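Local atomic coordinates of MexT protein (Pseudomonas aeruginosa, PDB entry 6L33), a protein that acts as a LysR-type transcriptional activator of the MexEF-OprN efflux pump and probably binds DNA through a part absent from this regulatory-domain chain. Residues D16-E19 against F20-P24; T142-G146 against T147-A151; R196-R199 against S200-M204; N51-S55 against G56-V60; P24-L27 against R28-A32. All coordinates share one frame; numbering follows the deposited sequence.

Contact 1 (D16-E19 against F20-P24); sequences DDVE and FGLLP
Val18 and Leu22, one helical turn apart, lie side by side and point the same way, with Val18 CG1 3.8 Å from Leu22 CD1. Their backbones are joined as well: Leu22 N donates to Val18 O over 3.0 Å, nearly in line with the carbonyl bond. Next to them Glu19 runs alongside Leu23. CG of Glu19 stands anti to its own nitrogen (chi1 174°) and the chain stays extended beyond it, which carries OE1 to 3.4 Å from Leu23 CD1; the CG methylene and the carboxylate of Glu19 thus both lie along Leu23. Leu23 N makes a weak bond to Glu19 O. Phe20 turns back over the start of the helix. Its N donates to Asp17 O over 3.2 Å, from above the carbonyl plane, and that same oxygen lies at the edge of the Phe20 ring, while its CD2 comes within 3.1 Å of Asp16 O.

Farther out, Asp16 takes bonds from the backbone nitrogens of Phe137 and Asn138, and Asp17 binds Ser15 and Tyr64. Gln136 of the second subunit packs on Glu19 and Phe20, and Leu143 of that subunit on Leu23. Buried carboxylates thus sit at the N-terminal end of helix 18-33, the helix of the beta-alpha-beta unit with strands 9-14 and 38-43 in the LysR substrate-binding domain, and its dipole would probably help to stabilise their negative charge.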
loop_
_atom_site.group_PDB
_atom_site.type_symbol
_atom_site.label_atom_id
_atom_site.label_comp_id
_atom_site.label_asym_id
_atom_site.label_seq_id
_atom_site.Cartn_x
_atom_site.Cartn_y
_atom_site.Cartn_z
ATOM N N ASP B 16 2.976 -5.862 2.268
ATOM C CA ASP B 16 2.349 -5.568 0.982
ATOM C C ASP B 16 2.862 -6.483 -0.124
ATOM O O ASP B 16 2.124 -6.779 -1.069
ATOM C CB ASP B 16 2.545 -4.093 0.617
ATOM C CG ASP B 16 3.935 -3.788 0.098
ATOM O OD1 ASP B 16 4.870 -3.677 0.916
ATOM O OD2 ASP B 16 4.088 -3.638 -1.131
ATOM N N ASP B 17 4.103 -6.961 -0.019
ATOM C CA ASP B 17 4.595 -7.914 -1.009
ATOM C C ASP B 17 4.028 -9.310 -0.770
ATOM O O ASP B 17 3.645 -9.995 -1.725
ATOM C CB ASP B 17 6.127 -7.941 -1.007
ATOM C CG ASP B 17 6.712 -8.133 0.382
ATOM O OD1 ASP B 17 5.938 -8.138 1.362
ATOM O OD2 ASP B 17 7.949 -8.276 0.493
ATOM N N VAL B 18 3.951 -9.738 0.495
ATOM C CA VAL B 18 3.401 -11.052 0.822
ATOM C C VAL B 18 1.959 -11.172 0.350
ATOM O O VAL B 18 1.517 -12.250 -0.067
ATOM C CB VAL B 18 3.519 -11.309 2.339
ATOM C CG1 VAL B 18 2.788 -12.589 2.734
ATOM C CG2 VAL B 18 4.977 -11.374 2.756
ATOM N N GLU B 19 1.211 -10.067 0.387
ATOM C CA GLU B 19 -0.198 -10.086 0.008
ATOM C C GLU B 19 -0.407 -10.575 -1.423
ATOM O O GLU B 19 -1.432 -11.198 -1.720
ATOM C CB GLU B 19 -0.788 -8.686 0.193
ATOM C CG GLU B 19 -2.205 -8.523 -0.301
ATOM C CD GLU B 19 -2.949 -7.434 0.441
ATOM O OE1 GLU B 19 -4.042 -7.037 -0.018
ATOM O OE2 GLU B 19 -2.439 -6.976 1.484
ATOM N N PHE B 20 0.550 -10.321 -2.318
ATOM C CA PHE B 20 0.366 -10.689 -3.718
ATOM C C PHE B 20 0.318 -12.203 -3.899
ATOM O O PHE B 20 -0.550 -12.726 -4.605
ATOM C CB PHE B 20 1.480 -10.082 -4.572
ATOM C CG PHE B 20 1.304 -8.616 -4.835
ATOM C CD1 PHE B 20 0.477 -8.176 -5.856
ATOM C CD2 PHE B 20 1.962 -7.679 -4.058
ATOM C CE1 PHE B 20 0.312 -6.824 -6.097
ATOM C CE2 PHE B 20 1.800 -6.329 -4.293
ATOM C CZ PHE B 20 0.975 -5.899 -5.314
ATOM N N GLY B 21 1.243 -12.922 -3.268
ATOM C CA GLY B 21 1.319 -14.358 -3.448
ATOM C C GLY B 21 0.452 -15.160 -2.500
ATOM O O GLY B 21 -0.125 -16.177 -2.892
ATOM N N LEU B 22 0.345 -14.708 -1.248
ATOM C CA LEU B 22 -0.338 -15.491 -0.224
ATOM C C LEU B 22 -1.855 -15.388 -0.341
ATOM O O LEU B 22 -2.562 -16.391 -0.186
ATOM C CB LEU B 22 0.118 -15.034 1.165
ATOM C CG LEU B 22 -0.382 -15.760 2.420
ATOM C CD1 LEU B 22 0.678 -15.688 3.506
ATOM C CD2 LEU B 22 -1.691 -15.177 2.934
ATOM N N LEU B 23 -2.366 -14.188 -0.608
ATOM C CA LEU B 23 -3.804 -13.942 -0.498
ATOM C C LEU B 23 -4.642 -14.741 -1.492
ATOM O O LEU B 23 -5.636 -15.352 -1.062
ATOM C CB LEU B 23 -4.065 -12.435 -0.617
ATOM C CG LEU B 23 -5.202 -11.794 0.183
ATOM C CD1 LEU B 23 -5.184 -10.292 0.035
ATOM C CD2 LEU B 23 -6.524 -12.315 -0.278
ATOM N N PRO B 24 -4.340 -14.775 -2.794
ATOM C CA PRO B 24 -5.254 -15.439 -3.746
ATOM C C PRO B 24 -5.456 -16.916 -3.432
ATOM O O PRO B 24 -6.610 -17.363 -3.345
ATOM C CB PRO B 24 -4.573 -15.226 -5.106
ATOM C CG PRO B 24 -3.791 -13.979 -4.923
ATOM C CD PRO B 24 -3.283 -14.031 -3.507
#

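Contact 2 (T142-G146 against T147-A151); sequences TLLAG and TDIIA
Leu144 O is gripped twice by Thr147: the backbone N donates to it over 3.0 Å and the hydroxyl OG1 over 2.7 Å. Both donors reach the oxygen from the same face of its carbonyl plane, OG1 tilted 34° from that plane. Chi1 of 78° sets OG1 between the backbone N and the carbonyl carbon of Thr147, from where it can also accept a bond from Ile149 N at 3.1 Å. One hydroxyl therefore donates backward and accepts forward, as that of threonine can. The forward bond makes an ST turn, and the backward backbone bond closes a type II beta turn from Leu144 to Thr147. Gly146 takes its third position with positive phi, which glycine adopts easily. Together the two turns lead the chain from helix 140-144 into strand 150-154 of a mixed sheet in the LysR substrate-binding domain. Beneath them the side chains of Leu144 and Ile149 cross at about a right angle, CD2 of Leu144 lying 3.7 Å from CG2 of Ile149. The other branch, Leu144 CD1, reaches toward Ala151 CB at 4.2 Å, a small residue beside the leucine. Ala105 of strand 103-107 packs on both Leu144 and Ile149, and Arg31 of the second subunit on Thr147.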
loop_
_atom_site.group_PDB
_atom_site.type_symbol
_atom_site.label_atom_id
_atom_site.label_comp_id
_atom_site.label_asym_id
_atom_site.label_seq_id
_atom_site.Cartn_x
_atom_site.Cartn_y
_atom_site.Cartn_z
ATOM N N THR B 142 7.685 1.142 -11.130
ATOM C CA THR B 142 7.156 2.274 -11.880
ATOM C C THR B 142 7.835 3.577 -11.475
ATOM O O THR B 142 7.927 4.508 -12.283
ATOM C CB THR B 142 5.642 2.370 -11.678
ATOM O OG1 THR B 142 5.020 1.168 -12.146
ATOM C CG2 THR B 142 5.079 3.520 -12.465
ATOM N N LEU B 143 8.335 3.656 -10.243
ATOM C CA LEU B 143 8.988 4.880 -9.797
ATOM C C LEU B 143 10.452 4.941 -10.218
ATOM O O LEU B 143 10.985 6.037 -10.425
ATOM C CB LEU B 143 8.862 5.016 -8.277
ATOM C CG LEU B 143 7.438 4.937 -7.721
ATOM C CD1 LEU B 143 7.412 5.325 -6.247
ATOM C CD2 LEU B 143 6.482 5.811 -8.528
ATOM N N LEU B 144 11.116 3.794 -10.361
ATOM C CA LEU B 144 12.520 3.787 -10.759
ATOM C C LEU B 144 12.720 3.790 -12.268
ATOM O O LEU B 144 13.822 4.117 -12.727
ATOM C CB LEU B 144 13.241 2.569 -10.174
ATOM C CG LEU B 144 13.094 2.308 -8.676
ATOM C CD1 LEU B 144 13.828 1.035 -8.289
ATOM C CD2 LEU B 144 13.610 3.489 -7.884
ATOM N N ALA B 145 11.691 3.436 -13.040
ATOM C CA ALA B 145 11.843 3.264 -14.480
ATOM C C ALA B 145 12.365 4.537 -15.137
ATOM O O ALA B 145 11.926 5.646 -14.824
ATOM C CB ALA B 145 10.506 2.861 -15.108
ATOM N N GLY B 146 13.318 4.370 -16.054
ATOM C CA GLY B 146 13.885 5.502 -16.761
ATOM C C GLY B 146 14.747 6.419 -15.925
ATOM O O GLY B 146 15.042 7.535 -16.364
ATOM N N THR B 147 15.151 5.992 -14.730
ATOM C CA THR B 147 16.022 6.765 -13.856
ATOM C C THR B 147 17.207 5.905 -13.446
ATOM O O THR B 147 17.242 4.695 -13.683
ATOM C CB THR B 147 15.294 7.251 -12.593
ATOM O OG1 THR B 147 15.185 6.166 -11.661
ATOM C CG2 THR B 147 13.902 7.770 -12.928
ATOM N N ASP B 148 18.184 6.545 -12.802
ATOM C CA ASP B 148 19.298 5.838 -12.189
ATOM C C ASP B 148 19.118 5.675 -10.683
ATOM O O ASP B 148 20.083 5.360 -9.979
ATOM C CB ASP B 148 20.619 6.548 -12.501
ATOM C CG ASP B 148 20.748 7.885 -11.799
ATOM O OD1 ASP B 148 19.725 8.586 -11.648
ATOM O OD2 ASP B 148 21.879 8.237 -11.400
ATOM N N ILE B 149 17.900 5.877 -10.175
ATOM C CA ILE B 149 17.630 5.626 -8.765
ATOM C C ILE B 149 17.632 4.125 -8.512
ATOM O O ILE B 149 17.095 3.340 -9.305
ATOM C CB ILE B 149 16.290 6.252 -8.339
ATOM C CG1 ILE B 149 16.256 7.746 -8.661
ATOM C CG2 ILE B 149 16.046 6.029 -6.856
ATOM C CD1 ILE B 149 14.867 8.354 -8.564
ATOM N N ILE B 150 18.233 3.718 -7.399
ATOM C CA ILE B 150 18.289 2.313 -7.025
ATOM C C ILE B 150 17.647 2.144 -5.654
ATOM O O ILE B 150 17.579 3.084 -4.855
ATOM C CB ILE B 150 19.737 1.775 -7.032
ATOM C CG1 ILE B 150 20.592 2.495 -5.990
ATOM C CG2 ILE B 150 20.360 1.942 -8.413
ATOM C CD1 ILE B 150 22.089 2.259 -6.168
ATOM N N ALA B 151 17.158 0.934 -5.396
ATOM C CA ALA B 151 16.526 0.589 -4.131
ATOM C C ALA B 151 17.169 -0.672 -3.571
ATOM O O ALA B 151 17.602 -1.552 -4.320
ATOM C CB ALA B 151 15.014 0.377 -4.294
#

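Contact 3 (R196-R199 against S200-M204); sequences RWLR and SRISM
Ser200 meets the preceding turn with both its backbone and its hydroxyl. Its N donates to Arg196 O over 2.9 Å, and OG stands between its own N and carbonyl carbon, with Trp197 O 2.8 Å from OG and Arg196 O also near; which of the two oxygens takes the proton is not settled. OG also accepts from Arg201 NH1 and lies almost in the plane of that guanidinium.

Arg201 folds back at chi2 (55°) over Trp197. Its CD sits above the five-membered ring, 3.9 Å from the centroid and 18° off the ring normal, a CH-pi contact. Beyond CD, Trp197 NE1 lies over the centre of the guanidinium, 3.1 Å from Arg201 CZ, with the two planes 34° apart. The Glu33 carboxylate accepts from Trp197 NE1 and forms a salt bridge with Arg201 NE, which probably makes it tolerable for the two donor groups to lie so close.

Ile202 lies beside Leu198, Ile202 CG1 4.2 Å from Leu198 CD1, the branched apolar residues suiting a buried face where Leu22 and Leu26 also pack. Ser203 closes the turn with its N and OG both donating to Arg199 O, from opposite faces of the carbonyl plane. The pattern is that of an amphipathic helix lying on a sheet: helix 193-203 covers strands 9-14, 60-62 and 181-186 with Leu198 and Ile202 in the alpha/beta fold of the LysR substrate-binding domain.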
loop_
_atom_site.group_PDB
_atom_site.type_symbol
_atom_site.label_atom_id
_atom_site.label_comp_id
_atom_site.label_asym_id
_atom_site.label_seq_id
_atom_site.Cartn_x
_atom_site.Cartn_y
_atom_site.Cartn_z
ATOM N N ARG B 196 -6.003 -21.032 15.854
ATOM C CA ARG B 196 -5.144 -22.129 15.418
ATOM C C ARG B 196 -5.523 -22.581 14.016
ATOM O O ARG B 196 -4.653 -22.883 13.189
ATOM C CB ARG B 196 -5.241 -23.300 16.401
ATOM C CG ARG B 196 -4.856 -24.660 15.815
ATOM C CD ARG B 196 -6.076 -25.488 15.400
ATOM N NE ARG B 196 -5.700 -26.607 14.539
ATOM C CZ ARG B 196 -6.555 -27.301 13.794
ATOM N NH1 ARG B 196 -7.845 -26.994 13.796
ATOM N NH2 ARG B 196 -6.119 -28.303 13.043
ATOM N N TRP B 197 -6.824 -22.628 13.733
ATOM C CA TRP B 197 -7.297 -23.048 12.422
ATOM C C TRP B 197 -6.873 -22.061 11.340
ATOM O O TRP B 197 -6.379 -22.462 10.280
ATOM C CB TRP B 197 -8.816 -23.204 12.456
ATOM C CG TRP B 197 -9.423 -23.525 11.141
ATOM C CD1 TRP B 197 -9.495 -24.751 10.550
ATOM C CD2 TRP B 197 -10.059 -22.608 10.249
ATOM N NE1 TRP B 197 -10.135 -24.653 9.340
ATOM C CE2 TRP B 197 -10.490 -23.347 9.130
ATOM C CE3 TRP B 197 -10.302 -21.232 10.283
ATOM C CZ2 TRP B 197 -11.152 -22.758 8.060
ATOM C CZ3 TRP B 197 -10.958 -20.649 9.221
ATOM C CH2 TRP B 197 -11.383 -21.413 8.129
ATOM N N LEU B 198 -7.052 -20.763 11.593
ATOM C CA LEU B 198 -6.652 -19.758 10.613
ATOM C C LEU B 198 -5.150 -19.806 10.362
ATOM O O LEU B 198 -4.700 -19.778 9.211
ATOM C CB LEU B 198 -7.075 -18.367 11.084
ATOM C CG LEU B 198 -6.543 -17.189 10.263
ATOM C CD1 LEU B 198 -6.980 -17.305 8.812
ATOM C CD2 LEU B 198 -6.999 -15.871 10.864
ATOM N N ARG B 199 -4.357 -19.888 11.434
ATOM C CA ARG B 199 -2.905 -19.911 11.283
ATOM C C ARG B 199 -2.445 -21.158 10.540
ATOM O O ARG B 199 -1.545 -21.086 9.693
ATOM C CB ARG B 199 -2.233 -19.816 12.652
ATOM C CG ARG B 199 -2.552 -18.531 13.401
ATOM C CD ARG B 199 -1.579 -18.293 14.540
ATOM N NE ARG B 199 -1.517 -19.428 15.455
ATOM C CZ ARG B 199 -2.248 -19.540 16.559
ATOM N NH1 ARG B 199 -3.107 -18.584 16.891
ATOM N NH2 ARG B 199 -2.121 -20.610 17.333
ATOM N N SER B 200 -3.047 -22.313 10.839
ATOM C CA SER B 200 -2.704 -23.519 10.094
ATOM C C SER B 200 -3.096 -23.391 8.627
ATOM O O SER B 200 -2.450 -23.988 7.758
ATOM C CB SER B 200 -3.366 -24.745 10.725
ATOM O OG SER B 200 -4.778 -24.688 10.620
ATOM N N ARG B 201 -4.133 -22.604 8.330
ATOM C CA ARG B 201 -4.517 -22.390 6.938
ATOM C C ARG B 201 -3.555 -21.438 6.233
ATOM O O ARG B 201 -3.266 -21.620 5.046
ATOM C CB ARG B 201 -5.952 -21.866 6.859
ATOM C CG ARG B 201 -6.995 -22.951 6.587
ATOM C CD ARG B 201 -6.910 -24.064 7.622
ATOM N NE ARG B 201 -7.752 -25.210 7.297
ATOM C CZ ARG B 201 -7.814 -26.318 8.031
ATOM N NH1 ARG B 201 -7.083 -26.427 9.132
ATOM N NH2 ARG B 201 -8.608 -27.316 7.665
ATOM N N ILE B 202 -3.050 -20.422 6.940
ATOM C CA ILE B 202 -2.032 -19.554 6.351
ATOM C C ILE B 202 -0.761 -20.343 6.069
ATOM O O ILE B 202 -0.138 -20.192 5.011
ATOM C CB ILE B 202 -1.741 -18.348 7.266
ATOM C CG1 ILE B 202 -3.014 -17.552 7.550
ATOM C CG2 ILE B 202 -0.686 -17.451 6.626
ATOM C CD1 ILE B 202 -3.268 -16.444 6.565
ATOM N N SER B 203 -0.350 -21.192 7.016
ATOM C CA SER B 203 0.885 -21.952 6.859
ATOM C C SER B 203 0.808 -22.953 5.715
ATOM O O SER B 203 1.850 -23.381 5.210
ATOM C CB SER B 203 1.225 -22.673 8.162
ATOM O OG SER B 203 1.336 -21.755 9.236
HETATM N N MSE B 204 -0.396 -23.320 5.292
HETATM C CA MSE B 204 -0.587 -24.253 4.191
HETATM C C MSE B 204 -0.153 -23.633 2.861
HETATM O O MSE B 204 0.022 -24.338 1.867
HETATM C CB MSE B 204 -2.054 -24.688 4.131
HETATM C CG MSE B 204 -2.352 -25.850 3.201
HETATM SE SE MSE B 204 -4.257 -25.976 2.807
HETATM C CE MSE B 204 -4.953 -25.521 4.571
#

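Contact 4 (N51-S55 against G56-V60); sequences NLLAS and GEISV
Leu52 meets Ile58 on the close-packed side, where Ile58 CD1 lies 3.8 Å from Leu52 CB. Ile58 has chi1 of 67°, so that CG1 stands between its own N and carbonyl carbon and is directed back against the helix. Leu53 joins from the neighbouring position: its CD2 comes to 4.0 Å from Ile58 CG1, the two side chains slanting across each other. These three aliphatic residues are buried, and branched hydrocarbon suits them there.

The backbone turns sharply between them. Gly56 has positive phi and donates to Leu53 O at 3.2 Å, from well above the carbonyl plane, while a weak bond also runs to Leu52 O. This is a Schellman motif ending helix 49-55; at these angles a beta carbon would clash with the preceding carbonyl oxygen, so glycine suits the place. Leu52 O is met by further weak bonds from Glu57 N and Ile58 N, three amides in succession converging on one oxygen as the chain unwinds toward strand 60-62.

On the outer side the groups are polar and more exposed. Ser55 OG approaches Glu57 OE1 at 2.9 Å, though Asn51 O competes for the one hydroxyl proton. Glu57 crosses Leu52 at about a right angle, OE1 3.5 Å from Leu52 CD2, which lays its carboxylate along the rim of the apolar patch. OE2 of Glu57 forms a long, weak ion pair with Arg42, whereas Ser59 OG, just beyond, is hydrogen-bonded to Glu195.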
loop_
_atom_site.group_PDB
_atom_site.type_symbol
_atom_site.label_atom_id
_atom_site.label_comp_id
_atom_site.label_asym_id
_atom_site.label_seq_id
_atom_site.Cartn_x
_atom_site.Cartn_y
_atom_site.Cartn_z
ATOM N N ASN B 51 2.295 -2.818 17.250
ATOM C CA ASN B 51 1.081 -2.038 17.476
ATOM C C ASN B 51 -0.163 -2.814 17.065
ATOM O O ASN B 51 -1.173 -2.808 17.780
ATOM C CB ASN B 51 1.145 -0.719 16.703
ATOM C CG ASN B 51 2.404 0.071 16.990
ATOM O OD1 ASN B 51 3.513 -0.369 16.683
ATOM N ND2 ASN B 51 2.237 1.259 17.562
ATOM N N LEU B 52 -0.117 -3.472 15.903
ATOM C CA LEU B 52 -1.287 -4.196 15.413
ATOM C C LEU B 52 -1.659 -5.347 16.340
ATOM O O LEU B 52 -2.845 -5.617 16.562
ATOM C CB LEU B 52 -1.029 -4.715 13.998
ATOM C CG LEU B 52 -0.886 -3.669 12.890
ATOM C CD1 LEU B 52 -0.411 -4.320 11.602
ATOM C CD2 LEU B 52 -2.199 -2.933 12.670
ATOM N N LEU B 53 -0.659 -6.038 16.892
ATOM C CA LEU B 53 -0.939 -7.150 17.795
ATOM C C LEU B 53 -1.403 -6.650 19.159
ATOM O O LEU B 53 -2.430 -7.100 19.679
ATOM C CB LEU B 53 0.299 -8.036 17.939
ATOM C CG LEU B 53 0.698 -8.888 16.731
ATOM C CD1 LEU B 53 2.105 -9.445 16.908
ATOM C CD2 LEU B 53 -0.302 -10.015 16.503
ATOM N N ALA B 54 -0.659 -5.713 19.752
ATOM C CA ALA B 54 -0.960 -5.282 21.115
ATOM C C ALA B 54 -2.299 -4.560 21.208
ATOM O O ALA B 54 -2.936 -4.577 22.267
ATOM C CB ALA B 54 0.161 -4.388 21.643
ATOM N N SER B 55 -2.744 -3.928 20.122
ATOM C CA SER B 55 -3.992 -3.178 20.132
ATOM C C SER B 55 -5.203 -4.016 19.746
ATOM O O SER B 55 -6.335 -3.558 19.933
ATOM C CB SER B 55 -3.895 -1.976 19.189
ATOM O OG SER B 55 -3.679 -2.401 17.854
ATOM N N GLY B 56 -5.002 -5.217 19.213
ATOM C CA GLY B 56 -6.111 -6.054 18.806
ATOM C C GLY B 56 -6.567 -5.881 17.377
ATOM O O GLY B 56 -7.596 -6.455 17.004
ATOM N N GLU B 57 -5.836 -5.114 16.562
ATOM C CA GLU B 57 -6.264 -4.870 15.187
ATOM C C GLU B 57 -6.137 -6.118 14.324
ATOM O O GLU B 57 -6.874 -6.269 13.342
ATOM C CB GLU B 57 -5.452 -3.726 14.581
ATOM C CG GLU B 57 -5.835 -2.353 15.103
ATOM C CD GLU B 57 -4.880 -1.269 14.646
ATOM O OE1 GLU B 57 -3.772 -1.173 15.216
ATOM O OE2 GLU B 57 -5.235 -0.516 13.715
ATOM N N ILE B 58 -5.201 -7.008 14.654
ATOM C CA ILE B 58 -5.047 -8.282 13.966
ATOM C C ILE B 58 -4.850 -9.362 15.016
ATOM O O ILE B 58 -4.417 -9.100 16.140
ATOM C CB ILE B 58 -3.863 -8.289 12.965
ATOM C CG1 ILE B 58 -2.525 -8.186 13.707
ATOM C CG2 ILE B 58 -4.013 -7.174 11.935
ATOM C CD1 ILE B 58 -1.304 -8.276 12.799
ATOM N N SER B 59 -5.193 -10.593 14.644
ATOM C CA SER B 59 -4.876 -11.742 15.480
ATOM C C SER B 59 -3.578 -12.415 15.071
ATOM O O SER B 59 -2.932 -13.055 15.904
ATOM C CB SER B 59 -6.012 -12.767 15.436
ATOM O OG SER B 59 -6.101 -13.373 14.159
ATOM N N VAL B 60 -3.182 -12.270 13.810
ATOM C CA VAL B 60 -1.966 -12.877 13.293
ATOM C C VAL B 60 -1.480 -12.020 12.135
ATOM O O VAL B 60 -2.273 -11.378 11.441
ATOM C CB VAL B 60 -2.208 -14.343 12.860
ATOM C CG1 VAL B 60 -3.258 -14.408 11.765
ATOM C CG2 VAL B 60 -0.911 -15.011 12.416
#

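Contact 5 (P24-L27 against R28-A32); sequences PPLL and RRLRA
Leu26 and Leu30 cross obliquely on helix 18-33, the helix of the beta-alpha-beta unit formed with strands 9-14 and 38-43. The side chain of Leu26 leaves opposite its own amide nitrogen (chi1 176°), and CD2 of Leu30 presses against Leu26 CG at 3.5 Å, tighter than usual for two carbons. Leu30 N donates to Leu26 O almost straight, with an N-H...O angle of 166°. Both leucines are buried and face helix 193-203, Leu30 packing on Trp197, as their apolar branches suit.

The helix is kinked where prolines 24 and 25 lack an N-H, and the bonds that follow, Arg28 N to Pro24 O and Arg29 N to Pro25 O, are weak. Arg28 bends at chi3 (-85°) and folds back over this stretch: Pro24 O lies over one face of its guanidinium, 3.4 Å above the plane, and NH2 comes to 3.9 Å from Pro25 CB. Its charge thus rests against a carbonyl oxygen without a hydrogen bond. Arg29 instead turns away to a salt bridge with Glu33. Arg31, bent at chi3, lies askew to Leu27; Leu27 O sits over one guanidinium face, and Leu27 CD1 lies in its plane at the edge, 3.5 Å from Arg31 NH2.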
loop_
_atom_site.group_PDB
_atom_site.type_symbol
_atom_site.label_atom_id
_atom_site.label_comp_id
_atom_site.label_asym_id
_atom_site.label_seq_id
_atom_site.Cartn_x
_atom_site.Cartn_y
_atom_site.Cartn_z
ATOM N N PRO B 24 -4.340 -14.775 -2.794
ATOM C CA PRO B 24 -5.254 -15.439 -3.746
ATOM C C PRO B 24 -5.456 -16.916 -3.432
ATOM O O PRO B 24 -6.610 -17.363 -3.345
ATOM C CB PRO B 24 -4.573 -15.226 -5.106
ATOM C CG PRO B 24 -3.791 -13.979 -4.923
ATOM C CD PRO B 24 -3.283 -14.031 -3.507
ATOM N N PRO B 25 -4.395 -17.719 -3.250
ATOM C CA PRO B 25 -4.646 -19.125 -2.898
ATOM C C PRO B 25 -5.271 -19.289 -1.527
ATOM O O PRO B 25 -6.060 -20.220 -1.324
ATOM C CB PRO B 25 -3.252 -19.763 -2.964
ATOM C CG PRO B 25 -2.333 -18.654 -2.666
ATOM C CD PRO B 25 -2.943 -17.458 -3.332
ATOM N N LEU B 26 -4.948 -18.407 -0.581
ATOM C CA LEU B 26 -5.525 -18.509 0.753
ATOM C C LEU B 26 -7.031 -18.283 0.715
ATOM O O LEU B 26 -7.804 -19.088 1.246
ATOM C CB LEU B 26 -4.852 -17.507 1.688
ATOM C CG LEU B 26 -5.425 -17.450 3.101
ATOM C CD1 LEU B 26 -4.831 -18.548 3.977
ATOM C CD2 LEU B 26 -5.218 -16.077 3.712
ATOM N N LEU B 27 -7.464 -17.194 0.073
ATOM C CA LEU B 27 -8.886 -16.865 0.004
ATOM C C LEU B 27 -9.715 -18.030 -0.518
ATOM O O LEU B 27 -10.825 -18.281 -0.033
ATOM C CB LEU B 27 -9.098 -15.643 -0.886
ATOM C CG LEU B 27 -9.312 -14.296 -0.204
ATOM C CD1 LEU B 27 -9.851 -13.304 -1.211
ATOM C CD2 LEU B 27 -10.238 -14.405 0.996
ATOM N N ARG B 28 -9.194 -18.750 -1.513
ATOM C CA ARG B 28 -9.942 -19.860 -2.092
ATOM C C ARG B 28 -10.161 -20.983 -1.085
ATOM O O ARG B 28 -11.216 -21.629 -1.102
ATOM C CB ARG B 28 -9.218 -20.384 -3.331
ATOM C CG ARG B 28 -9.168 -19.389 -4.480
ATOM C CD ARG B 28 -8.523 -19.998 -5.715
ATOM N NE ARG B 28 -7.067 -19.890 -5.685
ATOM C CZ ARG B 28 -6.365 -19.052 -6.441
ATOM N NH1 ARG B 28 -6.984 -18.244 -7.289
ATOM N NH2 ARG B 28 -5.041 -19.022 -6.350
ATOM N N ARG B 29 -9.194 -21.223 -0.197
ATOM C CA ARG B 29 -9.334 -22.309 0.768
ATOM C C ARG B 29 -10.395 -21.985 1.815
ATOM O O ARG B 29 -11.290 -22.799 2.074
ATOM C CB ARG B 29 -7.988 -22.606 1.432
ATOM C CG ARG B 29 -7.952 -23.908 2.239
ATOM C CD ARG B 29 -8.841 -24.980 1.616
ATOM N NE ARG B 29 -8.288 -26.328 1.741
ATOM C CZ ARG B 29 -8.461 -27.113 2.799
ATOM N NH1 ARG B 29 -9.169 -26.689 3.836
ATOM N NH2 ARG B 29 -7.925 -28.325 2.823
ATOM N N LEU B 30 -10.312 -20.801 2.432
ATOM C CA LEU B 30 -11.295 -20.437 3.449
ATOM C C LEU B 30 -12.699 -20.381 2.863
ATOM O O LEU B 30 -13.671 -20.771 3.519
ATOM C CB LEU B 30 -10.937 -19.095 4.090
ATOM C CG LEU B 30 -9.686 -18.979 4.969
ATOM C CD1 LEU B 30 -9.470 -20.214 5.801
ATOM C CD2 LEU B 30 -8.472 -18.714 4.146
ATOM N N ARG B 31 -12.821 -19.902 1.624
ATOM C CA ARG B 31 -14.124 -19.839 0.973
ATOM C C ARG B 31 -14.717 -21.229 0.781
ATOM O O ARG B 31 -15.903 -21.452 1.055
ATOM C CB ARG B 31 -13.989 -19.123 -0.371
ATOM C CG ARG B 31 -15.297 -18.790 -1.060
ATOM C CD ARG B 31 -15.027 -17.928 -2.280
ATOM N NE ARG B 31 -14.062 -16.875 -1.974
ATOM C CZ ARG B 31 -13.095 -16.482 -2.796
ATOM N NH1 ARG B 31 -12.957 -17.056 -3.983
ATOM N NH2 ARG B 31 -12.262 -15.517 -2.428
ATOM N N ALA B 32 -13.899 -22.183 0.327
ATOM C CA ALA B 32 -14.412 -23.507 -0.009
ATOM C C ALA B 32 -14.842 -24.279 1.233
ATOM O O ALA B 32 -15.817 -25.039 1.189
ATOM C CB ALA B 32 -13.357 -24.291 -0.791
#

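Contacts 1 and 5 are successive parts of helix 18-33 and share Pro24; contact 1 is buried and holds the carboxylates of its two aspartates among backbone and side-chain donors, whereas contact 5 sets leucines against one side and arginines toward another. Both, like contact 2, touch the second subunit. Contact 3, on helix 193-203, lies against helix 18-33 and reaches contact 4 through Val60. Contact 2, about 37 Å from contact 3 between centres, lies beside the sheet with strand 150-154, whereas contacts 1, 3, 4 and 5 adjoin the sheet with strand 9-14. Contacts 2 to 5 are partly buried; contact 4 ends its helix on backbone bonds, whereas contact 2 relies on a threonine hydroxyl.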